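Local structure of tudor domain-containing protein 1 (Mus musculus, 4B9W) at residues V23-M26 / F32-H35; L176-L179 / P184-I187. The protein represses transposable elements in the germline during spermatogenesis through the piRNA pathway and uses its Tudor domains to bind arginine-methylated Piwi proteins. All coordinates share one frame; numbering follows the deposited sequence.

Contact 1 (V23-M26 / F32-H35); sequences VCMM and FYCH
Cys24 and Met25 share a single partner, Tyr33, in a classic beta bulge. It lies in the antiparallel hairpin 18-26/31-36 of the third extended Tudor domain, in the barrel beside the Tudor core sheet 71-116. Backbone bonds define the bulge. Tyr33 O accepts from two donors, Cys24 N at 2.8 Å and Met25 N at 3.3 Å, both from the same face of its carbonyl plane. The return bond, Tyr33 N to Met25 O at 2.7 Å, is nearly straight (175°).

Apolar contacts lie on both faces. On the face of Val23, Met26, Phe32 and Cys34, Val23 CG2 touches Phe32 CD2 at 4.1 Å and Cys34 SG at 3.9 Å. The Val23 and Phe32 side chains cross at about a right angle. Helix 145-155 covers this face, and Phe151 meets the Phe32 ring edge-to-face. On the other face, Met25 CB packs on Tyr33 CB. At the end of the first strand, the Met26 backbone hydrogen-bonds to the bound peptide.

Cys24 lies over one face of the His35 ring through CB (CH-pi) and SG (sulfur-aromatic). His35 NE2 is hydrogen-bonded to Asp102 O, which helps fix the ring. With an alanine at His35, Asp102 O is likely to lose this donor, and Cys24 the ring face it rests on. Cys24 SG, set between the backbone N and the carbonyl carbon (chi1 54°), sits 3.8 Å from the ring centroid, offset toward the rim.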
loop_
_atom_site.group_PDB
_atom_site.type_symbol
_atom_site.label_atom_id
_atom_site.label_comp_id
_atom_site.label_asym_id
_atom_site.label_seq_id
_atom_site.Cartn_x
_atom_site.Cartn_y
_atom_site.Cartn_z
ATOM N N VAL A 23 -13.313 0.693 -16.380
ATOM C CA VAL A 23 -12.189 0.551 -15.473
ATOM C C VAL A 23 -11.265 1.773 -15.660
ATOM O O VAL A 23 -10.820 2.039 -16.768
ATOM C CB VAL A 23 -11.460 -0.784 -15.738
ATOM C CG1 VAL A 23 -10.219 -0.931 -14.843
ATOM C CG2 VAL A 23 -12.430 -1.958 -15.536
ATOM N N CYS A 24 -11.015 2.535 -14.602
ATOM C CA CYS A 24 -10.141 3.718 -14.706
ATOM C C CYS A 24 -8.713 3.493 -14.154
ATOM O O CYS A 24 -7.776 4.260 -14.427
ATOM C CB CYS A 24 -10.803 4.923 -14.033
ATOM S SG CYS A 24 -11.328 4.648 -12.322
ATOM N N MET A 25 -8.531 2.464 -13.349
ATOM C CA MET A 25 -7.176 2.139 -12.925
ATOM C C MET A 25 -7.108 0.646 -12.631
ATOM O O MET A 25 -8.116 0.020 -12.293
ATOM C CB MET A 25 -6.751 3.020 -11.733
ATOM C CG MET A 25 -5.309 2.827 -11.246
ATOM S SD MET A 25 -4.027 3.369 -12.389
ATOM C CE MET A 25 -2.637 2.370 -11.793
ATOM N N MET A 26 -5.928 0.071 -12.839
ATOM C CA MET A 26 -5.749 -1.365 -12.796
ATOM C C MET A 26 -4.426 -1.715 -12.140
ATOM O O MET A 26 -3.384 -1.160 -12.487
ATOM C CB MET A 26 -5.765 -1.894 -14.218
ATOM C CG MET A 26 -5.263 -3.313 -14.379
ATOM S SD MET A 26 -6.521 -4.556 -14.081
ATOM C CE MET A 26 -6.195 -5.540 -15.536
ATOM N N PHE A 32 -8.670 -3.240 -8.748
ATOM C CA PHE A 32 -8.821 -2.343 -9.856
ATOM C C PHE A 32 -9.892 -1.338 -9.523
ATOM O O PHE A 32 -10.692 -1.549 -8.617
ATOM C CB PHE A 32 -9.139 -3.093 -11.159
ATOM C CG PHE A 32 -10.424 -3.874 -11.128
ATOM C CD1 PHE A 32 -10.490 -5.101 -10.503
ATOM C CD2 PHE A 32 -11.585 -3.366 -11.738
ATOM C CE1 PHE A 32 -11.679 -5.822 -10.473
ATOM C CE2 PHE A 32 -12.768 -4.079 -11.712
ATOM C CZ PHE A 32 -12.810 -5.316 -11.089
ATOM N N TYR A 33 -9.887 -0.232 -10.252
ATOM C CA TYR A 33 -10.749 0.878 -9.946
ATOM C C TYR A 33 -11.684 1.146 -11.105
ATOM O O TYR A 33 -11.272 1.087 -12.262
ATOM C CB TYR A 33 -9.887 2.101 -9.618
ATOM C CG TYR A 33 -9.208 1.946 -8.292
ATOM C CD1 TYR A 33 -8.055 1.182 -8.163
ATOM C CD2 TYR A 33 -9.746 2.508 -7.153
ATOM C CE1 TYR A 33 -7.449 1.007 -6.935
ATOM C CE2 TYR A 33 -9.136 2.344 -5.920
ATOM C CZ TYR A 33 -8.001 1.597 -5.820
ATOM O OH TYR A 33 -7.405 1.436 -4.606
ATOM N N CYS A 34 -12.946 1.427 -10.783
ATOM C CA CYS A 34 -13.959 1.663 -11.805
ATOM C C CYS A 34 -14.678 2.972 -11.574
ATOM O O CYS A 34 -14.896 3.379 -10.434
ATOM C CB CYS A 34 -15.011 0.549 -11.805
ATOM S SG CYS A 34 -14.448 -1.084 -12.355
ATOM N N HIS A 35 -15.039 3.623 -12.674
ATOM C CA HIS A 35 -16.115 4.579 -12.670
ATOM C C HIS A 35 -17.406 3.835 -12.900
ATOM O O HIS A 35 -17.540 3.103 -13.888
ATOM C CB HIS A 35 -15.926 5.606 -13.757
ATOM C CG HIS A 35 -14.746 6.504 -13.545
ATOM N ND1 HIS A 35 -14.001 6.978 -14.571
ATOM C CD2 HIS A 35 -14.191 7.006 -12.386
ATOM C CE1 HIS A 35 -13.023 7.757 -14.088
ATOM N NE2 HIS A 35 -13.131 7.770 -12.741
#

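Contact 2 (L176-L179 / P184-I187); sequences LTDL and PKII
The Lys185 side chain crosses that of Asp178, its partner in an antiparallel hydrogen-bonded pair. Its CB lies 4.1 Å from Asp178 CB. Further out, CD passes Asp178 OD2, and CE comes to 3.3 Å from the same oxygen. The chain bends at chi3 (-107°), turning the tip back to the neighbouring backbone. It is nearly eclipsed at chi4 (-2°), so the NZ position should be read with caution. There NZ donates to Asp178 O at 3.1 Å, from above the carbonyl plane. Its salt bridge to Asp178 OD1 is long, at 3.8 Å. NZ also bonds Tyr183 O and Thr181 OG1 in the turn, while Asp178 OD1 bonds Ser180 OG. The tip is thus tied to turn and strand.

Asp178 O accepts a second bond, from Lys185 N, and Asp178 N donates to Lys185 O at 2.8 Å. At the other end, Ile187 N donates to Leu176 O, and Ile187 CG1 rests on Leu176 CB at 3.8 Å. Both side chains also touch Phe151 of helix 145-155. Near the turn, Leu179 CD2 packs on Pro184 CB at 3.7 Å. The arrangement is a beta hairpin whose short second strand runs straight into helix 187-193, with Ile186 at the N-cap.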
loop_
_atom_site.group_PDB
_atom_site.type_symbol
_atom_site.label_atom_id
_atom_site.label_comp_id
_atom_site.label_asym_id
_atom_site.label_seq_id
_atom_site.Cartn_x
_atom_site.Cartn_y
_atom_site.Cartn_z
ATOM N N LEU A 176 -18.009 -9.133 -13.426
ATOM C CA LEU A 176 -17.908 -8.265 -14.614
ATOM C C LEU A 176 -18.295 -9.050 -15.862
ATOM O O LEU A 176 -17.780 -10.155 -16.103
ATOM C CB LEU A 176 -16.479 -7.755 -14.809
ATOM C CG LEU A 176 -15.926 -6.616 -13.949
ATOM C CD1 LEU A 176 -14.603 -6.134 -14.533
ATOM C CD2 LEU A 176 -16.900 -5.449 -13.843
ATOM N N THR A 177 -19.200 -8.489 -16.647
ATOM C CA THR A 177 -19.594 -9.124 -17.875
ATOM C C THR A 177 -19.506 -8.135 -19.016
ATOM O O THR A 177 -19.968 -6.995 -18.924
ATOM C CB THR A 177 -21.027 -9.716 -17.779
ATOM O OG1 THR A 177 -21.162 -10.456 -16.564
ATOM C CG2 THR A 177 -21.321 -10.616 -18.957
ATOM N N ASP A 178 -18.908 -8.605 -20.094
ATOM C CA ASP A 178 -18.830 -7.892 -21.356
ATOM C C ASP A 178 -20.090 -8.191 -22.207
ATOM O O ASP A 178 -20.318 -9.312 -22.622
ATOM C CB ASP A 178 -17.544 -8.340 -22.044
ATOM C CG ASP A 178 -17.350 -7.745 -23.424
ATOM O OD1 ASP A 178 -18.179 -6.936 -23.889
ATOM O OD2 ASP A 178 -16.338 -8.112 -24.053
ATOM N N LEU A 179 -20.890 -7.161 -22.462
ATOM C CA LEU A 179 -22.125 -7.286 -23.228
ATOM C C LEU A 179 -22.048 -6.534 -24.558
ATOM O O LEU A 179 -23.063 -6.134 -25.113
ATOM C CB LEU A 179 -23.305 -6.771 -22.390
ATOM C CG LEU A 179 -23.550 -7.558 -21.099
ATOM C CD1 LEU A 179 -24.516 -6.857 -20.160
ATOM C CD2 LEU A 179 -24.049 -8.949 -21.447
ATOM N N PRO A 184 -22.558 -12.950 -24.096
ATOM C CA PRO A 184 -21.989 -12.379 -22.890
ATOM C C PRO A 184 -20.697 -13.086 -22.474
ATOM O O PRO A 184 -20.550 -14.297 -22.661
ATOM C CB PRO A 184 -23.099 -12.523 -21.845
ATOM C CG PRO A 184 -24.203 -13.280 -22.468
ATOM C CD PRO A 184 -23.821 -13.656 -23.859
ATOM N N LYS A 185 -19.730 -12.316 -21.988
ATOM C CA LYS A 185 -18.427 -12.865 -21.585
ATOM C C LYS A 185 -18.181 -12.423 -20.146
ATOM O O LYS A 185 -18.071 -11.225 -19.849
ATOM C CB LYS A 185 -17.318 -12.407 -22.562
ATOM C CG LYS A 185 -17.726 -12.569 -24.047
ATOM C CD LYS A 185 -17.036 -11.681 -25.110
ATOM C CE LYS A 185 -17.852 -10.511 -25.760
ATOM N NZ LYS A 185 -19.308 -10.195 -25.451
ATOM N N ILE A 186 -18.182 -13.397 -19.237
ATOM C CA ILE A 186 -17.906 -13.141 -17.826
ATOM C C ILE A 186 -16.403 -13.236 -17.646
ATOM O O ILE A 186 -15.785 -14.305 -17.908
ATOM C CB ILE A 186 -18.619 -14.139 -16.900
ATOM C CG1 ILE A 186 -20.130 -14.129 -17.179
ATOM C CG2 ILE A 186 -18.324 -13.800 -15.427
ATOM C CD1 ILE A 186 -20.983 -14.891 -16.175
ATOM N N ILE A 187 -15.811 -12.133 -17.193
ATOM C CA ILE A 187 -14.376 -11.980 -17.278
ATOM C C ILE A 187 -13.662 -13.072 -16.456
ATOM O O ILE A 187 -12.705 -13.707 -16.939
ATOM C CB ILE A 187 -13.949 -10.549 -16.882
ATOM C CG1 ILE A 187 -14.712 -9.475 -17.707
ATOM C CG2 ILE A 187 -12.442 -10.388 -17.021
ATOM C CD1 ILE A 187 -14.728 -9.691 -19.204
#

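Contact 1 comes first along the chain, and both its strands precede those of contact 2. Their centres are about 16 Å apart. Strand 129-133 joins 31-36 to 171-178, and 160-168 joins 18-26 to 171-178. These five strands close a barrel, consistent with the OB-type, staphylococcal-nuclease-like part of an extended Tudor domain. Contact 1 lies within the ring, and contact 2 adds the short strand 185-186 to it. The two meet directly where Phe32 CE2 packs on Leu176 CD1 at 3.9 Å. Helix 145-155 is also shared, since Phe151 touches side chains of both. The barrel thus unites early and late parts of the chain. Contact 1 borders the bound peptide, while contact 2 lies toward the periphery.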